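Side-chain contacts in hypothetical protein VC1899 (Vibrio cholerae, PDB 1XMX), which is of unknown function but carries a Card1-like endonuclease domain of the PDDEXK clan and probably binds nucleic acid: residues 217-220 / 221-224; 210-213 / 214-217; 39-42 / 43-46. All coordinates share one frame; numbering follows the deposited sequence.

Contact 1 of 3, residues 217-220 / 221-224; sequences ELNL and LLSD. With FMT (formic acid), chain I.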
loop_
_atom_site.group_PDB
_atom_site.type_symbol
_atom_site.label_atom_id
_atom_site.label_comp_id
_atom_site.label_asym_id
_atom_site.label_seq_id
_atom_site.Cartn_x
_atom_site.Cartn_y
_atom_site.Cartn_z
ATOM N N GLU A 217 30.662 -15.171 -13.042
ATOM C CA GLU A 217 29.475 -14.284 -12.968
ATOM C C GLU A 217 29.723 -12.977 -12.226
ATOM O O GLU A 217 29.207 -11.939 -12.607
ATOM C CB GLU A 217 28.280 -14.997 -12.350
ATOM C CG GLU A 217 27.909 -16.291 -13.016
ATOM C CD GLU A 217 26.919 -17.043 -12.175
ATOM O OE1 GLU A 217 26.517 -16.465 -11.135
ATOM O OE2 GLU A 217 26.511 -18.180 -12.541
ATOM N N LEU A 218 30.524 -13.024 -11.172
ATOM C CA LEU A 218 30.901 -11.808 -10.454
ATOM C C LEU A 218 31.498 -10.782 -11.413
ATOM O O LEU A 218 31.196 -9.598 -11.363
ATOM C CB LEU A 218 31.963 -12.146 -9.394
ATOM C CG LEU A 218 32.338 -10.960 -8.498
ATOM C CD1 LEU A 218 31.068 -10.282 -7.883
ATOM C CD2 LEU A 218 33.336 -11.330 -7.417
ATOM N N ASN A 219 32.420 -11.240 -12.229
ATOM C CA ASN A 219 33.078 -10.371 -13.207
ATOM C C ASN A 219 32.147 -9.737 -14.257
ATOM O O ASN A 219 32.352 -8.607 -14.636
ATOM C CB ASN A 219 34.201 -11.132 -13.864
ATOM C CG ASN A 219 35.489 -11.043 -13.056
ATOM O OD1 ASN A 219 36.161 -10.014 -13.056
ATOM N ND2 ASN A 219 35.823 -12.128 -12.339
ATOM N N LEU A 220 31.149 -10.487 -14.714
ATOM C CA LEU A 220 30.067 -9.957 -15.511
ATOM C C LEU A 220 29.408 -8.756 -14.773
ATOM O O LEU A 220 29.205 -7.704 -15.368
ATOM C CB LEU A 220 29.011 -11.047 -15.768
ATOM C CG LEU A 220 29.360 -12.279 -16.618
ATOM C CD1 LEU A 220 28.131 -13.115 -17.013
ATOM C CD2 LEU A 220 30.121 -11.828 -17.854
ATOM N N LEU A 221 29.121 -8.932 -13.478
ATOM C CA LEU A 221 28.559 -7.899 -12.608
ATOM C C LEU A 221 29.486 -6.740 -12.364
ATOM O O LEU A 221 29.068 -5.597 -12.431
ATOM C CB LEU A 221 28.100 -8.498 -11.270
ATOM C CG LEU A 221 27.087 -9.639 -11.383
ATOM C CD1 LEU A 221 26.944 -10.473 -10.114
ATOM C CD2 LEU A 221 25.715 -9.066 -11.821
ATOM N N LEU A 222 30.737 -7.004 -12.059
ATOM C CA LEU A 222 31.686 -5.904 -11.853
ATOM C C LEU A 222 31.776 -5.044 -13.123
ATOM O O LEU A 222 31.791 -3.814 -13.079
ATOM C CB LEU A 222 33.083 -6.439 -11.511
ATOM C CG LEU A 222 33.045 -7.223 -10.193
ATOM C CD1 LEU A 222 34.393 -7.668 -9.785
ATOM C CD2 LEU A 222 32.422 -6.412 -9.103
ATOM N N SER A 223 31.830 -5.684 -14.262
ATOM C CA SER A 223 31.984 -4.871 -15.465
ATOM C C SER A 223 30.673 -4.117 -15.815
ATOM O O SER A 223 30.722 -3.110 -16.513
ATOM C CB SER A 223 32.500 -5.718 -16.611
ATOM O OG SER A 223 31.505 -6.669 -16.823
ATOM N N ASP A 224 29.512 -4.576 -15.325
ATOM C CA ASP A 224 28.276 -3.808 -15.485
ATOM C C ASP A 224 28.292 -2.548 -14.634
ATOM O O ASP A 224 27.875 -1.467 -15.072
ATOM C CB ASP A 224 27.045 -4.619 -15.069
ATOM C CG ASP A 224 26.693 -5.719 -16.044
ATOM O OD1 ASP A 224 26.895 -5.561 -17.267
ATOM O OD2 ASP A 224 26.192 -6.764 -15.573
HETATM C C FMT I . 30.788 -17.025 -9.796
HETATM O O1 FMT I . 30.545 -15.842 -9.431
HETATM O O2 FMT I . 30.618 -17.556 -10.930
#
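Leu218 and Leu222 lie one turn apart on helix 216-227 and form its apolar side-chain pair here. Leu218 CG sits 4.1 Å from Leu222 CD1, and the two side chains cross at a slant. Although Leu218 CB points away from the next turn, CG stands anti to the backbone N (chi1 -175°), and the branched end comes back toward Leu222. Leu208 touches both leucines. Leu221 packs elsewhere, against Leu188 of helix 181-201 and Trp177 of helix 164-179.

The backbone bonds are of the i to i+4 kind. Leu222 N gives the shortest, 2.7 Å to Leu218 O. Asp224 N reaches Leu220 O at 3.1 Å but is more bent (138° at the hydrogen).

The polar side chains differ in their partners. Ser223 OG is folded back toward its own helix (chi1 63°), between two carbonyl oxygens. It lies 3.0 Å from Asn219 O and 2.9 Å from Leu220 O, and its single proton could serve either. Asp224 OD2 is 3.2 Å from Leu220 O, where both atoms are acceptors; the carboxylate takes its hydrogen bond from Trp177 NE1.

A formic acid molecule, probably from the crystallisation liquor, meets the start of the helix. Glu217 N donates to its O2 at 3.2 Å, and Leu218 N gives a weak bond to O1. The chemistry thus divides by face: Leu218, Leu221 and Leu222 are buried, the serine hydroxyl lies near two carbonyls of its own helix, and the first-turn amides can receive a small acid group.

Contact 2 of 3, residues 210-213 / 214-217; sequences DKQQ and GYRE. With FMT (formic acid), chain I.
The ring of Tyr215 lies with one face against the backbone of Lys211 and Gln212. Gln212 CA stands 4.0 Å from the ring centroid and only 20° off its normal, a CH-pi contact. Lys211 O lies over the same face, also toward the rim, 3.5 Å from Tyr215 CD1. The aliphatic part of Lys211 then runs past the phenol end, with CG 3.6 Å from Tyr215 OH. With chi1 at -169° the Lys211 side chain starts off opposite its own N, which carries CG to this end of the ring; the chain bends further out and its ammonium end leads away. Gln212 CG touches Tyr215 CE2 at 3.9 Å, and its amide plane is nearly perpendicular to the ring.

Backbone bonds hold the turn that carries these contacts. Gly214 N donates to Lys211 O at 2.9 Å and more weakly to Asp210 O. Tyr215 N donates to Gln212 O at 3.3 Å. O1 of the formic acid lies 3.2 Å from Tyr215 CB.

Further out, Gln212 OE1 accepts from Ser209 N, and its side chain packs on Thr190, Tyr193 and Leu194 of helix 181-201. Asn219 ND2 bonds to both Gln213 O and Tyr215 O, tying the turn to the next helix. Beyond Tyr215, Arg216 NH2 makes a salt bridge to Glu217 OE2 at 3.2 Å, with a weak hydrogen bond.

Tyr215 is the N-cap residue of helix 216-227. Helix 181-201 and strand 205-207 come first, then the short, weakly bonded helix 210-213, this turn and helix 216-227. Strands 231-234 and 237-240 follow and form a three-stranded antiparallel sheet with 205-207. The order is consistent with the helix-turn-helix of a winged-helix domain.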
loop_
_atom_site.group_PDB
_atom_site.type_symbol
_atom_site.label_atom_id
_atom_site.label_comp_id
_atom_site.label_asym_id
_atom_site.label_seq_id
_atom_site.Cartn_x
_atom_site.Cartn_y
_atom_site.Cartn_z
ATOM N N ASP A 210 41.870 -13.539 -4.266
ATOM C CA ASP A 210 42.190 -14.006 -5.610
ATOM C C ASP A 210 41.128 -14.973 -6.135
ATOM O O ASP A 210 40.888 -15.055 -7.349
ATOM C CB ASP A 210 43.567 -14.655 -5.676
ATOM C CG ASP A 210 44.656 -13.708 -5.273
ATOM O OD1 ASP A 210 44.837 -12.672 -5.959
ATOM O OD2 ASP A 210 45.321 -13.989 -4.250
ATOM N N LYS A 211 40.540 -15.751 -5.230
ATOM C CA LYS A 211 39.453 -16.598 -5.625
ATOM C C LYS A 211 38.277 -15.744 -6.193
ATOM O O LYS A 211 37.820 -15.986 -7.326
ATOM C CB LYS A 211 39.026 -17.464 -4.456
ATOM C CG LYS A 211 38.072 -18.568 -4.867
ATOM C CD LYS A 211 37.824 -19.583 -3.771
ATOM C CE LYS A 211 39.124 -20.100 -3.120
ATOM N NZ LYS A 211 38.875 -21.206 -2.098
ATOM N N GLN A 212 37.823 -14.727 -5.439
ATOM C CA GLN A 212 36.756 -13.843 -5.918
ATOM C C GLN A 212 37.047 -13.212 -7.278
ATOM O O GLN A 212 36.120 -12.998 -8.099
ATOM C CB GLN A 212 36.430 -12.751 -4.889
ATOM C CG GLN A 212 35.655 -13.285 -3.684
ATOM C CD GLN A 212 35.688 -12.336 -2.506
ATOM O OE1 GLN A 212 36.646 -11.594 -2.305
ATOM N NE2 GLN A 212 34.632 -12.332 -1.740
ATOM N N GLN A 213 38.321 -12.892 -7.515
ATOM C CA GLN A 213 38.739 -12.288 -8.785
ATOM C C GLN A 213 38.614 -13.242 -9.975
ATOM O O GLN A 213 38.522 -12.788 -11.124
ATOM C CB GLN A 213 40.187 -11.775 -8.696
ATOM C CG GLN A 213 40.326 -10.654 -7.673
ATOM C CD GLN A 213 41.742 -10.134 -7.556
ATOM O OE1 GLN A 213 42.271 -10.005 -6.451
ATOM N NE2 GLN A 213 42.363 -9.845 -8.684
ATOM N N GLY A 214 38.597 -14.551 -9.718
ATOM C CA GLY A 214 38.423 -15.514 -10.798
ATOM C C GLY A 214 36.961 -15.941 -11.033
ATOM O O GLY A 214 36.690 -16.731 -11.925
ATOM N N TYR A 215 36.016 -15.449 -10.240
ATOM C CA TYR A 215 34.614 -15.869 -10.401
ATOM C C TYR A 215 34.050 -15.241 -11.682
ATOM O O TYR A 215 34.008 -14.018 -11.827
ATOM C CB TYR A 215 33.686 -15.478 -9.213
ATOM C CG TYR A 215 33.953 -16.168 -7.878
ATOM C CD1 TYR A 215 34.635 -17.399 -7.796
ATOM C CD2 TYR A 215 33.507 -15.598 -6.694
ATOM C CE1 TYR A 215 34.881 -18.011 -6.565
ATOM C CE2 TYR A 215 33.742 -16.213 -5.452
ATOM C CZ TYR A 215 34.421 -17.406 -5.384
ATOM O OH TYR A 215 34.636 -17.984 -4.116
ATOM N N ARG A 216 33.611 -16.118 -12.575
ATOM C CA ARG A 216 32.934 -15.791 -13.831
ATOM C C ARG A 216 31.746 -14.795 -13.710
ATOM O O ARG A 216 31.802 -13.695 -14.244
ATOM C CB ARG A 216 32.501 -17.116 -14.471
ATOM C CG ARG A 216 31.934 -17.045 -15.865
ATOM C CD ARG A 216 31.414 -18.417 -16.358
ATOM N NE ARG A 216 30.626 -19.154 -15.356
ATOM C CZ ARG A 216 29.289 -19.125 -15.251
ATOM N NH1 ARG A 216 28.557 -18.376 -16.081
ATOM N NH2 ARG A 216 28.671 -19.844 -14.306
ATOM N N GLU A 217 30.662 -15.171 -13.042
ATOM C CA GLU A 217 29.475 -14.284 -12.968
ATOM C C GLU A 217 29.723 -12.977 -12.226
ATOM O O GLU A 217 29.207 -11.939 -12.607
ATOM C CB GLU A 217 28.280 -14.997 -12.350
ATOM C CG GLU A 217 27.909 -16.291 -13.016
ATOM C CD GLU A 217 26.919 -17.043 -12.175
ATOM O OE1 GLU A 217 26.517 -16.465 -11.135
ATOM O OE2 GLU A 217 26.511 -18.180 -12.541
HETATM C C FMT I . 30.788 -17.025 -9.796
HETATM O O1 FMT I . 30.545 -15.842 -9.431
HETATM O O2 FMT I . 30.618 -17.556 -10.930
#

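Contact 3 of 3, residues 39-42 / 43-46; sequences QTVI and YQRL
Leu46 N donates to Ile42 O at 2.8 Å, an almost straight bond (178° at the hydrogen). Their side chains lie side by side and point the same way, with Ile42 CG2 4.1 Å from Leu46 CD1.

Thr40 O takes the N-H of Gln44 at 2.9 Å. Two side chains also crowd this oxygen: Gln44 CG at 3.1 Å, and Tyr43, whose ring turns an edge toward it. Gln44 then passes across Thr40 and sets NE2 3.4 Å from Thr40 CG2. That methyl is presented by the Thr40 rotamer (chi1 -63°), which turns OG1 the other way, to bond with His37 O.

Val41 and Arg45 run alongside each other. Val41 CG2 sits over one face of the guanidinium, 3.7 Å from Arg45 NH2.

Gln39 is the N-cap residue of helix 40-52, and its side-chain OE1 accepts from Asp36 N. The helix is the crossover of a beta-alpha-beta unit between strands 30-35 and 56-61. Tyr43 packs on Phe33 of the first strand and meets the ring of Phe59 of the second, while Ile42 and Leu46 rest on Ile10, just past strand 4-9.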
loop_
_atom_site.group_PDB
_atom_site.type_symbol
_atom_site.label_atom_id
_atom_site.label_comp_id
_atom_site.label_asym_id
_atom_site.label_seq_id
_atom_site.Cartn_x
_atom_site.Cartn_y
_atom_site.Cartn_z
ATOM N N GLN A 39 -14.501 3.907 19.653
ATOM C CA GLN A 39 -14.066 4.189 18.301
ATOM C C GLN A 39 -13.637 5.665 18.116
ATOM O O GLN A 39 -13.380 6.102 16.990
ATOM C CB GLN A 39 -15.196 3.819 17.331
ATOM C CG GLN A 39 -15.409 2.335 17.304
ATOM C CD GLN A 39 -16.556 1.945 16.423
ATOM O OE1 GLN A 39 -17.664 2.476 16.578
ATOM N NE2 GLN A 39 -16.302 1.065 15.458
ATOM N N THR A 40 -13.567 6.414 19.214
ATOM C CA THR A 40 -13.036 7.788 19.220
ATOM C C THR A 40 -11.666 7.895 18.499
ATOM O O THR A 40 -11.381 8.857 17.750
ATOM C CB THR A 40 -12.858 8.275 20.701
ATOM O OG1 THR A 40 -14.127 8.328 21.347
ATOM C CG2 THR A 40 -12.222 9.661 20.736
ATOM N N VAL A 41 -10.814 6.900 18.706
ATOM C CA VAL A 41 -9.462 6.963 18.108
ATOM C C VAL A 41 -9.517 6.815 16.555
ATOM O O VAL A 41 -8.847 7.549 15.837
ATOM C CB VAL A 41 -8.491 5.969 18.795
ATOM C CG1 VAL A 41 -9.022 4.512 18.611
ATOM C CG2 VAL A 41 -7.035 6.183 18.269
ATOM N N ILE A 42 -10.355 5.885 16.058
ATOM C CA ILE A 42 -10.597 5.731 14.641
ATOM C C ILE A 42 -11.124 7.056 14.101
ATOM O O ILE A 42 -10.607 7.585 13.101
ATOM C CB ILE A 42 -11.609 4.574 14.314
ATOM C CG1 ILE A 42 -11.118 3.226 14.896
ATOM C CG2 ILE A 42 -11.761 4.417 12.823
ATOM C CD1 ILE A 42 -12.208 2.128 14.911
ATOM N N TYR A 43 -12.127 7.624 14.761
ATOM C CA TYR A 43 -12.582 8.965 14.428
ATOM C C TYR A 43 -11.471 10.044 14.278
ATOM O O TYR A 43 -11.490 10.828 13.317
ATOM C CB TYR A 43 -13.656 9.444 15.389
ATOM C CG TYR A 43 -13.949 10.939 15.279
ATOM C CD1 TYR A 43 -14.643 11.470 14.174
ATOM C CD2 TYR A 43 -13.524 11.828 16.268
ATOM C CE1 TYR A 43 -14.921 12.884 14.072
ATOM C CE2 TYR A 43 -13.806 13.188 16.198
ATOM C CZ TYR A 43 -14.493 13.721 15.077
ATOM O OH TYR A 43 -14.796 15.103 15.020
ATOM N N GLN A 44 -10.593 10.131 15.264
ATOM C CA GLN A 44 -9.492 11.065 15.278
ATOM C C GLN A 44 -8.575 10.846 14.048
ATOM O O GLN A 44 -8.187 11.814 13.379
ATOM C CB GLN A 44 -8.718 10.965 16.595
ATOM C CG GLN A 44 -9.553 11.408 17.819
ATOM C CD GLN A 44 -8.860 11.087 19.163
ATOM O OE1 GLN A 44 -7.806 10.456 19.208
ATOM N NE2 GLN A 44 -9.469 11.523 20.248
ATOM N N ARG A 45 -8.302 9.582 13.728
ATOM C CA ARG A 45 -7.492 9.241 12.536
ATOM C C ARG A 45 -8.185 9.608 11.213
ATOM O O ARG A 45 -7.536 10.151 10.258
ATOM C CB ARG A 45 -7.181 7.765 12.530
ATOM C CG ARG A 45 -6.217 7.344 13.589
ATOM C CD ARG A 45 -6.241 5.839 13.637
ATOM N NE ARG A 45 -5.601 5.271 14.807
ATOM C CZ ARG A 45 -5.861 4.043 15.277
ATOM N NH1 ARG A 45 -6.762 3.271 14.672
ATOM N NH2 ARG A 45 -5.225 3.590 16.371
ATOM N N LEU A 46 -9.459 9.238 11.103
ATOM C CA LEU A 46 -10.277 9.638 9.955
ATOM C C LEU A 46 -10.257 11.152 9.757
ATOM O O LEU A 46 -10.184 11.657 8.617
ATOM C CB LEU A 46 -11.742 9.208 10.155
ATOM C CG LEU A 46 -11.944 7.709 10.058
ATOM C CD1 LEU A 46 -13.347 7.301 10.355
ATOM C CD2 LEU A 46 -11.578 7.217 8.617
#

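Contacts 1 and 2 are neighbours, with centres 10 Å apart. They share Glu217, helix 216-227 and the bound formic acid. Contact 2 lies at the surface and relies on an aromatic ring laid over a turn. Contact 1 is partly buried, and three of its four leucines are buried. Contact 3 is also partly buried but belongs to another part of the protein. Its centre is about 53 Å from that of contact 1, on the opposite side of the chain's centre. Contacts 1 and 3 both pair aliphatic residues one helical turn apart; contact 3 packs against a mainly parallel sheet, contact 1 largely against other helices.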